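Local coordinates for protein glutamine synthetase (Streptomyces coelicolor, PDB 4BAX) that belongs to the glutamine synthetase family, with a beta-Grasp domain and a catalytic domain in each chain of a ten-chain assembly, at residues E7-I11 with L37-F42; T216-K220 with P317-V321; H279-P283 with R294-V298; D245-T249 with K340-V344; D262-Y267 with V325-L330. One frame throughout, in Å; residues are numbered along the deposited sequence.

In the fold
Interaction 1 closes first along the chain, joining the opening strand 3-11 to strand 40-43 within the beta-Grasp domain, apart from the rest. The other four link parts of the larger catalytic portion. Interactions 2, 4 and 5 open in turn at residues 216, 245 and 262. Interaction 3 then opens and closes within the span of all three, pairing two loops about strand 289-291. Interaction 2 closes next, at 317-321, then interaction 5 and last interaction 4, both on helix 323-341. Interaction 5 thus lies within the span of interaction 4, while interaction 2 crosses both. Interactions 2 and 5 touch, Y267 O lying 3.0 Å from N318 N.

Interaction 1: E7-I11 with L37-F42; sequences EYIWI and LPVWGF
The Y8 and W10 rings each meet an aromatic partner from strand 40-43. W40 turns the edge of its six-membered ring to one face of Y8 in a T-shaped pair, with planes at 84° and centroids 5.1 Å apart; its CE3 sits above the rim of the phenol, 3.7 Å from Y8 CD2. At the edge of the same phenol, near the ring plane, lies the carbonyl oxygen of P38. P38 O accepts a 2.6 Å hydrogen bond from Y8 OH, which lies in the carbonyl plane on a lone pair. The tyrosine ring thus bridges the loop at P38 and the strand at W40. Farther along, F42 forms an offset stack on the five-membered ring of W10, with centroids 4.2 Å apart and planes at 27°. W10 CZ2 stands over the centre of the F42 ring. Both side chains have CG between the backbone N and the carbonyl carbon, a torsion that brings the two rings face to face. Strands 3-11 and 40-43 are not neighbours in the five-stranded sheet: 75-82 and 56-66 lie between. Their aromatic side chains meet on one face of the sheet, in a partly buried aromatic cluster of the beta-Grasp domain.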
# COMPACT_ATOMS: atom_id res chain seq x y z
N GLU A 7 21.23 18.03 31.31
CA GLU A 7 21.69 17.09 30.29
C GLU A 7 23.20 17.16 30.12
O GLU A 7 23.73 18.14 29.59
CB GLU A 7 21.00 17.37 28.96
CG GLU A 7 21.18 16.27 27.90
CD GLU A 7 20.33 15.02 28.14
OE1 GLU A 7 19.52 14.99 29.10
OE2 GLU A 7 20.49 14.03 27.40
N TYR A 8 23.87 16.10 30.55
CA TYR A 8 25.32 16.05 30.49
C TYR A 8 25.72 15.49 29.14
O TYR A 8 25.33 14.39 28.77
CB TYR A 8 25.89 15.17 31.60
CG TYR A 8 26.04 15.86 32.94
CD1 TYR A 8 24.98 16.58 33.50
CD2 TYR A 8 27.22 15.78 33.66
CE1 TYR A 8 25.11 17.19 34.74
CE2 TYR A 8 27.36 16.41 34.91
CZ TYR A 8 26.30 17.11 35.45
OH TYR A 8 26.43 17.73 36.69
N ILE A 9 26.48 16.30 28.41
CA ILE A 9 26.86 16.00 27.05
C ILE A 9 28.37 15.88 26.99
O ILE A 9 29.09 16.70 27.59
CB ILE A 9 26.34 17.11 26.07
CG1 ILE A 9 24.80 17.08 26.04
CG2 ILE A 9 26.89 16.96 24.66
CD1 ILE A 9 24.12 18.43 25.66
N TRP A 10 28.87 14.86 26.32
CA TRP A 10 30.31 14.75 26.16
C TRP A 10 30.66 14.15 24.80
O TRP A 10 29.77 13.74 24.07
CB TRP A 10 30.97 13.99 27.32
CG TRP A 10 30.74 12.49 27.33
CD1 TRP A 10 31.60 11.54 26.86
CD2 TRP A 10 29.61 11.78 27.85
NE1 TRP A 10 31.07 10.28 27.05
CE2 TRP A 10 29.85 10.40 27.66
CE3 TRP A 10 28.41 12.18 28.46
CZ2 TRP A 10 28.94 9.41 28.06
CZ3 TRP A 10 27.50 11.19 28.85
CH2 TRP A 10 27.78 9.83 28.65
N ILE A 11 31.96 14.17 24.48
CA ILE A 11 32.48 13.60 23.24
C ILE A 11 33.26 12.33 23.58
O ILE A 11 34.06 12.32 24.51
CB ILE A 11 33.36 14.61 22.51
CG1 ILE A 11 32.49 15.73 21.95
CG2 ILE A 11 34.12 13.96 21.35
CD1 ILE A 11 32.78 17.05 22.56
N LEU A 37 27.73 22.75 39.76
CA LEU A 37 27.32 21.53 39.10
C LEU A 37 28.23 20.38 39.42
O LEU A 37 29.45 20.48 39.25
CB LEU A 37 27.26 21.73 37.59
CG LEU A 37 26.13 22.65 37.12
CD1 LEU A 37 26.37 23.00 35.67
CD2 LEU A 37 24.78 21.94 37.31
N PRO A 38 27.64 19.27 39.86
CA PRO A 38 28.43 18.11 40.26
C PRO A 38 29.17 17.51 39.07
O PRO A 38 28.65 17.49 37.94
CB PRO A 38 27.37 17.13 40.80
CG PRO A 38 26.04 17.64 40.33
CD PRO A 38 26.20 19.13 40.15
N VAL A 39 30.38 17.01 39.32
CA VAL A 39 31.08 16.18 38.34
C VAL A 39 30.41 14.84 38.37
O VAL A 39 29.75 14.50 39.36
CB VAL A 39 32.61 16.06 38.60
CG1 VAL A 39 33.20 17.40 39.01
CG2 VAL A 39 32.89 14.98 39.64
N TRP A 40 30.52 14.11 37.26
CA TRP A 40 29.81 12.85 37.13
C TRP A 40 30.69 11.81 36.46
O TRP A 40 31.84 12.06 36.13
CB TRP A 40 28.53 13.07 36.33
CG TRP A 40 27.44 12.10 36.61
CD1 TRP A 40 27.43 11.11 37.56
CD2 TRP A 40 26.17 12.03 35.95
NE1 TRP A 40 26.24 10.43 37.52
CE2 TRP A 40 25.45 10.97 36.54
CE3 TRP A 40 25.58 12.76 34.92
CZ2 TRP A 40 24.16 10.63 36.12
CZ3 TRP A 40 24.31 12.40 34.50
CH2 TRP A 40 23.61 11.35 35.11
N GLY A 41 30.15 10.63 36.23
CA GLY A 41 30.94 9.58 35.64
C GLY A 41 30.09 8.73 34.73
O GLY A 41 28.86 8.87 34.69
N PHE A 42 30.74 7.85 33.98
CA PHE A 42 30.04 6.90 33.15
C PHE A 42 30.94 5.72 32.87
O PHE A 42 32.12 5.71 33.24
CB PHE A 42 29.56 7.54 31.84
CG PHE A 42 30.66 7.98 30.96
CD1 PHE A 42 31.22 9.25 31.09
CD2 PHE A 42 31.15 7.13 29.98
CE1 PHE A 42 32.25 9.66 30.27
CE2 PHE A 42 32.19 7.54 29.15
CZ PHE A 42 32.74 8.81 29.30

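Interaction 2: T216-K220 with P317-V321; sequences TLDPK and PNANV
L217 and P219 pack against a type I beta turn, N318 to V321, which joins strand 312-314 to helix 323-341; their own segment follows strand 214-216. The tight part is apolar surface laid on polar groups. L217 sets CB and CD1 against the carbonyl oxygen of A319, with L217 CD1 3.3 Å from A319 O, and that oxygen also accepts a hydrogen bond from Q115. A319 CB lies 4.2 Å from L217 CB. P219 crosses the amide of N318, with P219 CB 3.3 Å from N318 ND2, while the other end of that amide, OD1, is bonded by R274. No direct hydrogen bond crosses between the segments, so packing holds this part. The looser side is at D218, whose side chain is exposed and starts away from the turn. Here OG1 of T216 accepts from the backbone N of D218, an ST turn that bends the chain. N320 has CG between its backbone N and carbonyl carbon (chi1 66°), which carries its amide past P219 CD to this side, where ND2 also bonds the carbonyl of A269. A water joins the two segments: it donates to D218 OD1 at 2.9 Å and accepts from N320 ND2 at 3.2 Å.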
# COMPACT_ATOMS: atom_id res chain seq x y z
N THR A 216 24.00 14.57 8.93
CA THR A 216 25.35 14.02 8.87
C THR A 216 26.38 15.10 8.61
O THR A 216 26.09 16.08 7.90
CB THR A 216 25.47 12.87 7.83
OG1 THR A 216 26.72 12.19 8.02
CG2 THR A 216 25.44 13.41 6.44
N LEU A 217 27.55 14.95 9.22
CA LEU A 217 28.66 15.87 9.01
C LEU A 217 29.68 15.18 8.11
O LEU A 217 30.84 15.60 8.04
CB LEU A 217 29.30 16.31 10.33
CG LEU A 217 28.41 17.12 11.27
CD1 LEU A 217 29.20 17.77 12.47
CD2 LEU A 217 27.63 18.17 10.48
N ASP A 218 29.24 14.13 7.41
CA ASP A 218 30.07 13.45 6.41
C ASP A 218 30.46 14.47 5.35
O ASP A 218 29.61 15.20 4.85
CB ASP A 218 29.34 12.24 5.79
CG ASP A 218 29.33 10.99 6.71
OD1 ASP A 218 30.00 11.01 7.76
OD2 ASP A 218 28.63 9.99 6.39
N PRO A 219 31.75 14.54 5.01
CA PRO A 219 32.34 15.53 4.09
C PRO A 219 31.89 15.37 2.65
O PRO A 219 31.80 16.37 1.94
CB PRO A 219 33.85 15.28 4.21
CG PRO A 219 33.97 13.90 4.72
CD PRO A 219 32.77 13.63 5.58
N LYS A 220 31.63 14.14 2.22
CA LYS A 220 31.13 13.87 0.88
C LYS A 220 30.00 12.83 0.91
O LYS A 220 30.19 11.68 0.50
CB LYS A 220 32.29 13.38 -0.01
CG LYS A 220 32.02 13.35 -1.52
CD LYS A 220 32.14 14.74 -2.14
CE LYS A 220 32.11 14.68 -3.67
NZ LYS A 220 31.68 15.97 -4.30
N PRO A 317 38.93 22.74 6.41
CA PRO A 317 38.34 21.77 7.35
C PRO A 317 37.00 21.15 6.90
O PRO A 317 36.12 21.81 6.31
CB PRO A 317 38.17 22.57 8.65
CG PRO A 317 39.07 23.77 8.51
CD PRO A 317 39.08 24.08 7.02
N ASN A 318 36.88 19.85 7.14
CA ASN A 318 35.65 19.12 6.83
C ASN A 318 34.54 19.48 7.79
O ASN A 318 34.82 19.98 8.88
CB ASN A 318 35.89 17.63 6.98
CG ASN A 318 36.54 17.02 5.77
OD1 ASN A 318 36.91 17.72 4.79
ND2 ASN A 318 36.68 15.70 5.80
N ALA A 319 33.30 19.18 7.41
CA ALA A 319 32.15 19.37 8.30
C ALA A 319 32.27 18.48 9.54
O ALA A 319 31.66 18.78 10.57
CB ALA A 319 30.85 19.10 7.57
N ASN A 320 33.04 17.39 9.44
CA ASN A 320 33.22 16.49 10.58
C ASN A 320 34.48 16.76 11.40
O ASN A 320 34.90 15.91 12.18
CB ASN A 320 33.14 15.01 10.15
CG ASN A 320 34.29 14.60 9.25
OD1 ASN A 320 35.09 15.44 8.82
ND2 ASN A 320 34.37 13.31 8.93
N VAL A 321 35.10 17.92 11.22
CA VAL A 321 36.26 18.28 12.03
C VAL A 321 35.86 18.51 13.49
O VAL A 321 34.76 18.96 13.79
CB VAL A 321 36.96 19.55 11.49
CG1 VAL A 321 36.10 20.81 11.70
CG2 VAL A 321 38.36 19.69 12.10
O HOH W 1 31.72 11.86 9.96

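Interaction 3: H279-P283 with R294-V298; sequences HETAP and RGASV
T281 and A282 turn their methyl groups to the backbone carbonyls of 294-296, and E280 swings its carboxylate over from one end. The conformations of the first loop set this up. A cis peptide bond precedes T281, bending the chain sharply between E280 and T281. T281 then places CG2 anti to its own backbone N and OG1 beside that N (chi1 -36°). The methyl branch therefore faces the second loop, with T281 CG2 near the carbonyl oxygens of both R294 and A296. The hydroxyl points elsewhere and makes a weak hydrogen bond to the backbone of R315. A282 continues the pattern: its CB points toward the second loop and lies 3.2 Å from G295 O and 3.9 Å from S297 OG. The serine hydroxyl is itself hydrogen-bonded to the backbone N of S288. E280 has CG anti to its carbonyl carbon and a chain bent at chi2 (-78°), which carries OE1 to 2.6 Å from R294 O; a long, weak ion pair links that oxygen to R315. R294 touches the carboxylate through its aliphatic base, CB to E280 OE2. Bent at chi3 (-128°), it runs away from this loop, and its NE makes a salt bridge with D43 of a neighbouring subunit. The two loops flank strand 289-291, the second leading into its parallel partner 298-300. Through R294 the second loop reaches the beta-Grasp domain of that neighbouring subunit, consistent with the inter-subunit packing of glutamine synthetases.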
# COMPACT_ATOMS: atom_id res chain seq x y z
N HIS A 279 36.66 20.59 -8.05
CA HIS A 279 35.76 21.57 -7.44
C HIS A 279 36.32 22.06 -6.13
O HIS A 279 37.53 21.94 -5.87
CB HIS A 279 34.36 21.01 -7.22
CG HIS A 279 33.72 20.54 -8.48
ND1 HIS A 279 33.27 19.25 -8.66
CD2 HIS A 279 33.54 21.17 -9.67
CE1 HIS A 279 32.80 19.12 -9.89
NE2 HIS A 279 32.96 20.27 -10.52
N GLU A 280 35.44 22.61 -5.30
CA GLU A 280 35.86 23.07 -3.99
C GLU A 280 36.45 21.96 -3.11
O GLU A 280 35.92 20.85 -3.01
CB GLU A 280 34.68 23.76 -3.28
CG GLU A 280 34.01 24.82 -4.12
CD GLU A 280 34.82 26.09 -4.14
OE1 GLU A 280 35.80 26.16 -3.37
OE2 GLU A 280 34.49 27.00 -4.93
N THR A 281 37.58 22.30 -2.51
CA THR A 281 38.19 23.63 -2.71
C THR A 281 39.45 23.42 -3.56
O THR A 281 39.41 23.50 -4.79
CB THR A 281 38.56 24.31 -1.36
OG1 THR A 281 37.57 24.00 -0.36
CG2 THR A 281 38.60 25.81 -1.52
N ALA A 282 40.55 23.13 -2.87
CA ALA A 282 41.85 22.91 -3.50
C ALA A 282 42.11 21.45 -3.17
O ALA A 282 41.41 20.88 -2.32
CB ALA A 282 42.89 23.79 -2.83
N PRO A 283 43.10 20.82 -3.82
CA PRO A 283 43.32 19.41 -3.46
C PRO A 283 43.84 19.36 -2.04
O PRO A 283 44.52 20.29 -1.62
CB PRO A 283 44.38 18.95 -4.46
CG PRO A 283 45.04 20.21 -4.92
CD PRO A 283 43.98 21.25 -4.92
N ARG A 294 38.36 31.35 -4.24
CA ARG A 294 37.56 30.29 -3.68
C ARG A 294 38.18 28.92 -3.98
O ARG A 294 37.77 27.92 -3.41
CB ARG A 294 36.13 30.36 -4.20
CG ARG A 294 35.32 31.54 -3.70
CD ARG A 294 33.92 31.45 -4.30
NE ARG A 294 33.47 32.68 -4.98
CZ ARG A 294 33.96 33.13 -6.15
NH1 ARG A 294 34.95 32.50 -6.77
NH2 ARG A 294 33.48 34.25 -6.67
N GLY A 295 39.17 28.89 -4.88
CA GLY A 295 39.88 27.66 -5.19
C GLY A 295 41.12 27.42 -4.33
O GLY A 295 41.70 26.33 -4.34
N ALA A 296 41.51 28.43 -3.56
CA ALA A 296 42.65 28.33 -2.65
C ALA A 296 42.37 27.55 -1.34
O ALA A 296 41.22 27.35 -0.95
CB ALA A 296 43.17 29.73 -2.32
N SER A 297 43.43 27.07 -0.69
CA SER A 297 43.28 26.42 0.61
C SER A 297 42.77 27.44 1.66
O SER A 297 41.86 27.18 2.47
CB SER A 297 44.64 25.85 1.07
OG SER A 297 45.09 24.80 0.23
N VAL A 298 43.35 28.64 1.61
CA VAL A 298 42.95 29.72 2.48
C VAL A 298 42.59 30.94 1.64
O VAL A 298 43.33 31.34 0.74
CB VAL A 298 44.08 30.07 3.45
CG1 VAL A 298 43.92 31.48 4.02
CG2 VAL A 298 44.17 29.03 4.54

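Interaction 4: D245-T249 with K340-V344; sequences DAIIT and KAGQV
Q343 reaches T249 from just past a Schellman motif, the C-terminal cap of helix 323-341. G342 is the first residue to leave helical angles, with positive phi (81°). Q343 follows, the centre of an inverse gamma turn, with CB pointing toward helix 244-253. Its CG stands anti to the carbonyl carbon (chi1 -69°) and the chain is extended beyond, so the amide is carried over to the middle of that helix. There T249 OG1, set beside its own backbone N, donates a hydrogen bond to Q343 OE1. The modelled T249 OG1 to Q343 OE1 distance of 2.4 Å is too short to be taken at face value, so the bond's exact geometry is doubtful. Apolar contacts flank it: A246 CB lies 4.2 Å from Q343 CB, and T249 CG2 meets A341 CB at 4.0 Å. L338, one turn earlier on the long helix, packs on A246, T249 and Q343 alike. The contact is small and lies at the surface, joining the chain's C-terminal tail to helix 244-253. At its outer end D245 turns its carboxylate away and touches the glutamine amide through its CB, 3.5 Å from Q343 NE2.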
# COMPACT_ATOMS: atom_id res chain seq x y z
N ASP A 245 49.83 43.29 7.34
CA ASP A 245 51.09 42.55 7.38
C ASP A 245 50.92 41.26 8.19
O ASP A 245 51.44 40.20 7.83
CB ASP A 245 52.21 43.43 7.95
CG ASP A 245 52.83 44.34 6.88
OD1 ASP A 245 52.62 44.09 5.67
OD2 ASP A 245 53.55 45.29 7.26
N ALA A 246 50.17 41.38 9.29
CA ALA A 246 49.87 40.24 10.14
C ALA A 246 49.02 39.21 9.39
O ALA A 246 49.21 38.01 9.55
CB ALA A 246 49.17 40.71 11.41
N ILE A 247 48.12 39.69 8.54
CA ILE A 247 47.27 38.83 7.71
C ILE A 247 48.10 37.98 6.76
O ILE A 247 47.89 36.77 6.66
CB ILE A 247 46.26 39.67 6.87
CG1 ILE A 247 45.25 40.39 7.77
CG2 ILE A 247 45.55 38.80 5.84
CD1 ILE A 247 43.95 39.64 7.97
N ILE A 248 49.07 38.60 6.10
CA ILE A 248 49.96 37.86 5.20
C ILE A 248 50.81 36.86 5.95
O ILE A 248 51.00 35.74 5.48
CB ILE A 248 50.84 38.82 4.36
CG1 ILE A 248 49.95 39.77 3.56
CG2 ILE A 248 51.74 38.05 3.40
CD1 ILE A 248 48.88 39.04 2.74
N THR A 249 51.30 37.24 7.13
CA THR A 249 52.12 36.33 7.93
C THR A 249 51.34 35.09 8.32
O THR A 249 51.82 33.96 8.18
CB THR A 249 52.63 37.03 9.23
OG1 THR A 249 53.23 38.30 8.92
CG2 THR A 249 53.64 36.15 9.96
N LYS A 340 56.92 35.34 16.30
CA LYS A 340 58.25 35.44 15.73
C LYS A 340 58.40 36.70 14.91
O LYS A 340 59.41 37.39 15.00
CB LYS A 340 58.55 34.22 14.87
CG LYS A 340 58.64 32.95 15.69
CD LYS A 340 58.92 31.73 14.81
CE LYS A 340 59.04 30.46 15.65
NZ LYS A 340 60.27 30.47 16.50
N ALA A 341 57.35 37.04 14.16
CA ALA A 341 57.37 38.23 13.30
C ALA A 341 57.21 39.53 14.09
O ALA A 341 57.43 40.62 13.55
CB ALA A 341 56.28 38.11 12.23
N GLY A 342 56.85 39.44 15.37
CA GLY A 342 56.68 40.64 16.17
C GLY A 342 55.33 41.28 15.93
O GLY A 342 55.06 42.39 16.38
N GLN A 343 54.47 40.58 15.19
CA GLN A 343 53.18 41.13 14.83
C GLN A 343 52.10 40.68 15.81
O GLN A 343 51.15 39.99 15.45
CB GLN A 343 52.84 40.73 13.40
CG GLN A 343 53.74 41.41 12.39
CD GLN A 343 53.77 40.69 11.07
OE1 GLN A 343 53.39 39.52 10.97
NE2 GLN A 343 54.22 41.38 10.03
N VAL A 344 52.27 41.09 17.06
CA VAL A 344 51.39 40.69 18.16
C VAL A 344 50.80 41.95 18.79
O VAL A 344 50.66 42.97 18.11
CB VAL A 344 52.15 39.90 19.23

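Interaction 5: D262-Y267 with V325-L330; sequences DHVKNY and VVTRLL
Helix 259-264 and the turn after it pack on one side of the long helix 323-341, with H263, N266 and Y267 meeting V325, V326, L329 and L330. L329 is central. Its CB stands over one face of the H263 imidazole in a CH-pi contact, 4.0 Å from the ring centroid and 18° off the normal, while its CD1 reaches N266 CB at 3.6 Å. The imidazole is held at both nitrogens. ND1 donates to Y267 OH at 3.0 Å, nearly straight (169°) and in the ring plane; NE2 is bonded to OG1 of T333, one turn beyond L329. These bonds fix the ring's rotation and keep its face toward the leucine. The tyrosine hydroxyl is also hydrogen-bonded to D314, so it links the histidine to strand 312-314. Y267 CE1 lies 3.5 Å from V326 CG2, the methyl that stands anti to the valine N, and the two side chains cross at about a right angle. N266 turns its amide back into the preceding helix, ND2 giving a 2.7 Å bond to D262 O, and presents CB to V325 CG1 at 3.7 Å. The type I turn from V264 to Y267 brings N266 and Y267 against the long helix. On its inner side V326 and L330 also touch T233 of strand 231-236, the helix-on-sheet layering of the glutamine synthetase catalytic domain.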
# COMPACT_ATOMS: atom_id res chain seq x y z
N ASP A 262 50.10 18.66 8.46
CA ASP A 262 49.78 18.62 9.88
C ASP A 262 48.32 19.00 10.14
O ASP A 262 47.62 18.34 10.91
CB ASP A 262 50.70 19.56 10.65
CG ASP A 262 52.09 19.00 10.86
OD1 ASP A 262 52.30 17.78 10.60
OD2 ASP A 262 52.97 19.77 11.30
N HIS A 263 47.87 20.08 9.48
CA HIS A 263 46.47 20.50 9.58
C HIS A 263 45.54 19.53 8.87
O HIS A 263 44.55 19.05 9.43
CB HIS A 263 46.28 21.92 9.02
CG HIS A 263 46.86 23.00 9.88
ND1 HIS A 263 46.12 24.09 10.30
CD2 HIS A 263 48.11 23.17 10.38
CE1 HIS A 263 46.89 24.87 11.04
NE2 HIS A 263 48.10 24.34 11.10
N VAL A 264 45.87 19.23 7.62
CA VAL A 264 44.98 18.45 6.78
C VAL A 264 44.73 17.07 7.36
O VAL A 264 43.59 16.57 7.36
CB VAL A 264 45.49 18.39 5.33
CG1 VAL A 264 44.92 17.18 4.58
CG2 VAL A 264 45.20 19.71 4.58
N LYS A 265 45.76 16.50 7.99
CA LYS A 265 45.52 15.14 8.58
C LYS A 265 44.72 15.16 9.86
O LYS A 265 44.38 14.09 10.40
CB LYS A 265 46.84 14.39 8.83
CG LYS A 265 47.73 14.98 9.92
CD LYS A 265 48.97 14.13 10.15
CE LYS A 265 50.04 14.74 11.08
NZ LYS A 265 50.81 13.54 11.43
N ASN A 266 44.39 16.35 10.36
CA ASN A 266 43.54 16.50 11.55
C ASN A 266 42.25 17.23 11.25
O ASN A 266 41.51 17.63 12.17
CB ASN A 266 44.30 17.24 12.66
CG ASN A 266 45.40 16.45 13.25
OD1 ASN A 266 45.16 15.55 14.05
ND2 ASN A 266 46.63 16.76 12.86
N TYR A 267 41.96 17.39 9.96
CA TYR A 267 40.85 18.22 9.53
C TYR A 267 39.60 17.42 9.21
O TYR A 267 38.66 17.94 8.61
CB TYR A 267 41.27 19.05 8.32
CG TYR A 267 41.79 20.43 8.64
CD1 TYR A 267 42.10 20.80 9.95
CD2 TYR A 267 41.97 21.36 7.63
CE1 TYR A 267 42.59 22.09 10.22
CE2 TYR A 267 42.44 22.64 7.90
CZ TYR A 267 42.75 23.00 9.19
OH TYR A 267 43.23 24.28 9.40
N VAL A 325 40.24 20.73 17.86
CA VAL A 325 41.44 20.48 17.08
C VAL A 325 41.80 21.56 16.05
O VAL A 325 42.92 22.08 16.04
CB VAL A 325 41.36 19.07 16.42
CG1 VAL A 325 42.59 18.79 15.56
CG2 VAL A 325 41.19 18.00 17.51
N VAL A 326 40.84 21.95 15.20
CA VAL A 326 41.12 22.95 14.17
C VAL A 326 41.49 24.29 14.80
O VAL A 326 42.43 24.96 14.35
CB VAL A 326 39.97 23.07 13.13
CG1 VAL A 326 38.62 23.44 13.79
CG2 VAL A 326 40.35 24.04 12.03
N THR A 327 40.80 24.64 15.88
CA THR A 327 41.12 25.88 16.59
C THR A 327 42.53 25.80 17.21
O THR A 327 43.32 26.75 17.07
CB THR A 327 40.07 26.23 17.71
OG1 THR A 327 39.88 25.11 18.59
CG2 THR A 327 38.73 26.68 17.12
N ARG A 328 42.88 24.66 17.82
CA ARG A 328 44.19 24.51 18.46
C ARG A 328 45.32 24.67 17.44
O ARG A 328 46.29 25.41 17.68
CB ARG A 328 44.31 23.15 19.16
CG ARG A 328 45.48 23.04 20.16
CD ARG A 328 46.44 21.89 19.86
NE ARG A 328 45.72 20.65 19.59
CZ ARG A 328 46.21 19.63 18.90
NH1 ARG A 328 47.44 19.69 18.42
NH2 ARG A 328 45.47 18.55 18.69
N LEU A 329 45.15 24.00 16.30
CA LEU A 329 46.14 23.96 15.23
C LEU A 329 46.38 25.33 14.61
O LEU A 329 47.52 25.71 14.33
CB LEU A 329 45.69 22.97 14.16
CG LEU A 329 45.76 21.49 14.51
CD1 LEU A 329 45.23 20.64 13.37
CD2 LEU A 329 47.20 21.12 14.84
N LEU A 330 45.29 26.05 14.36
CA LEU A 330 45.39 27.39 13.78
C LEU A 330 46.10 28.34 14.74
O LEU A 330 46.93 29.13 14.31
CB LEU A 330 44.01 27.92 13.40
CG LEU A 330 43.54 27.34 12.07
CD1 LEU A 330 42.06 27.65 11.82
CD2 LEU A 330 44.43 27.86 10.93